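Heat shock protein, putative (Plasmodium falciparum, PDB 1Y6Z) is a member of the Hsp90 family, seen here as its middle domain, and probably acts as an ATP-dependent chaperone that binds unfolded proteins. Local coordinates at residues B[158-162]-B[172-178]. Residues are numbered along the deposited sequence; the frame is centred on the assembly and turned at random.
Sequences LKIGV and IASLVEF
Val162 CG2, Ile172 CG2 and Val176 CG1 form the apolar centre where helix 145-164 meets the chain that turns back over it. The CG2 methyl of Val162 touches Ile172 CG2 and Val176 CG1, and also presses on the backbone of Ala173, 3.6 Å from its N. With CG1 of Val162 anti to the backbone N (chi1 171°), CG2 takes the position beside that N and makes all these contacts. One turn earlier, Leu158 CB touches both Ile172 CG2 and Val176 CG1, while its CD2 branch reaches Leu175 CB at 3.8 Å; Met136 of helix 121-141 touches both leucines. The two branches of Ile172 touch different parts of the helix: CG2 sits 3.2 Å from Leu158 O, which already accepts the helical bond from Val162 N, and CD1 rests against Gly161 C. No hydrogen bond joins the segments directly.

The polar link lies at the far end. Lys159, extended beyond CG, runs past Val176 CG1 and antiparallel to the Phe178 side chain, its CE 3.9 Å from Phe178 CE2. Its NZ donates to a water, which in turn donates to Glu177 O, 2.7 Å away. The same ammonium forms a salt bridge with Asp239 of helix 237-249, which also packs against Phe178.

Within the Hsp90 middle domain the contact thus joins helix 145-164 to the end of helix 169-173 and the turn running into the short, weakly bonded strand 177-178. Buried apolar side chains make most of the direct contact, and the polar link between the segments passes through water, with the ammonium of Lys159 also paired with Asp239.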
loop_
_atom_site.group_PDB
_atom_site.type_symbol
_atom_site.label_atom_id
_atom_site.label_comp_id
_atom_site.label_asym_id
_atom_site.label_seq_id
_atom_site.Cartn_x
_atom_site.Cartn_y
_atom_site.Cartn_z
ATOM N N LEU B 158 9.631 13.828 -3.965
ATOM C CA LEU B 158 8.625 13.197 -3.069
ATOM C C LEU B 158 7.949 14.265 -2.218
ATOM O O LEU B 158 6.724 14.256 -2.050
ATOM C CB LEU B 158 9.320 12.142 -2.240
ATOM C CG LEU B 158 9.425 10.752 -2.880
ATOM C CD1 LEU B 158 10.250 10.709 -4.199
ATOM C CD2 LEU B 158 10.010 9.761 -1.821
ATOM N N LYS B 159 8.746 15.265 -1.781
ATOM C CA LYS B 159 8.246 16.392 -0.939
ATOM C C LYS B 159 7.239 17.169 -1.716
ATOM O O LYS B 159 6.186 17.491 -1.190
ATOM C CB LYS B 159 9.396 17.261 -0.443
ATOM C CG LYS B 159 10.142 16.643 0.742
ATOM C CD LYS B 159 11.494 17.353 0.964
ATOM C CE LYS B 159 12.384 16.605 1.929
ATOM N NZ LYS B 159 13.797 17.197 1.737
ATOM N N ILE B 160 7.527 17.397 -3.011
ATOM C CA ILE B 160 6.544 18.034 -3.927
ATOM C C ILE B 160 5.309 17.138 -4.118
ATOM O O ILE B 160 4.185 17.637 -4.141
ATOM C CB ILE B 160 7.187 18.415 -5.264
ATOM C CG1 ILE B 160 8.131 19.607 -5.071
ATOM C CG2 ILE B 160 6.112 18.777 -6.369
ATOM C CD1 ILE B 160 9.252 19.555 -6.079
ATOM N N GLY B 161 5.521 15.829 -4.240
ATOM C CA GLY B 161 4.392 14.887 -4.294
ATOM C C GLY B 161 3.414 15.022 -3.119
ATOM O O GLY B 161 2.183 14.996 -3.316
ATOM N N VAL B 162 3.971 15.139 -1.918
ATOM C CA VAL B 162 3.187 15.391 -0.676
ATOM C C VAL B 162 2.308 16.668 -0.803
ATOM O O VAL B 162 1.116 16.680 -0.381
ATOM C CB VAL B 162 4.102 15.503 0.574
ATOM C CG1 VAL B 162 3.284 15.982 1.803
ATOM C CG2 VAL B 162 4.843 14.176 0.861
ATOM N N ILE B 172 3.057 8.922 0.184
ATOM C CA ILE B 172 4.303 9.624 -0.186
ATOM C C ILE B 172 4.924 10.217 1.082
ATOM O O ILE B 172 6.140 10.202 1.230
ATOM C CB ILE B 172 4.069 10.701 -1.233
ATOM C CG1 ILE B 172 3.304 10.138 -2.461
ATOM C CG2 ILE B 172 5.440 11.370 -1.637
ATOM C CD1 ILE B 172 2.984 11.226 -3.534
ATOM N N ALA B 173 4.076 10.806 1.924
ATOM C CA ALA B 173 4.462 11.433 3.203
ATOM C C ALA B 173 5.220 10.451 4.102
ATOM O O ALA B 173 6.177 10.834 4.799
ATOM C CB ALA B 173 3.186 11.978 3.919
ATOM N N SER B 174 4.820 9.184 4.056
ATOM C CA SER B 174 5.462 8.131 4.832
ATOM C C SER B 174 6.921 7.857 4.428
ATOM O O SER B 174 7.669 7.191 5.181
ATOM C CB SER B 174 4.603 6.844 4.782
ATOM O OG SER B 174 4.723 6.153 3.578
ATOM N N LEU B 175 7.345 8.388 3.271
ATOM C CA LEU B 175 8.695 8.128 2.693
ATOM C C LEU B 175 9.700 9.242 2.954
ATOM O O LEU B 175 10.882 8.980 2.915
ATOM C CB LEU B 175 8.643 7.897 1.148
ATOM C CG LEU B 175 7.704 6.734 0.678
ATOM C CD1 LEU B 175 7.444 6.645 -0.856
ATOM C CD2 LEU B 175 8.307 5.431 1.255
ATOM N N VAL B 176 9.205 10.473 3.131
ATOM C CA VAL B 176 10.055 11.682 3.199
ATOM C C VAL B 176 10.775 11.664 4.589
ATOM O O VAL B 176 10.256 11.053 5.523
ATOM C CB VAL B 176 9.244 12.997 2.967
ATOM C CG1 VAL B 176 8.510 13.062 1.617
ATOM C CG2 VAL B 176 8.226 13.217 4.071
ATOM N N GLU B 177 11.984 12.265 4.672
ATOM C CA GLU B 177 12.793 12.279 5.890
ATOM C C GLU B 177 13.358 13.676 6.156
ATOM O O GLU B 177 13.639 14.436 5.201
ATOM C CB GLU B 177 13.885 11.193 5.813
ATOM C CG GLU B 177 13.334 9.759 5.788
ATOM C CD GLU B 177 14.416 8.694 5.836
ATOM O OE1 GLU B 177 15.604 9.043 6.046
ATOM O OE2 GLU B 177 14.045 7.513 5.663
ATOM N N PHE B 178 13.484 14.018 7.450
ATOM C CA PHE B 178 13.965 15.344 7.888
ATOM C C PHE B 178 14.854 15.166 9.081
ATOM O O PHE B 178 14.695 14.222 9.866
ATOM C CB PHE B 178 12.825 16.298 8.322
ATOM C CG PHE B 178 11.764 16.463 7.298
ATOM C CD1 PHE B 178 10.661 15.614 7.273
ATOM C CD2 PHE B 178 11.874 17.440 6.315
ATOM C CE1 PHE B 178 9.679 15.738 6.316
ATOM C CE2 PHE B 178 10.870 17.590 5.335
ATOM C CZ PHE B 178 9.767 16.724 5.335
HETATM O O HOH W 1 14.992 16.394 4.019
#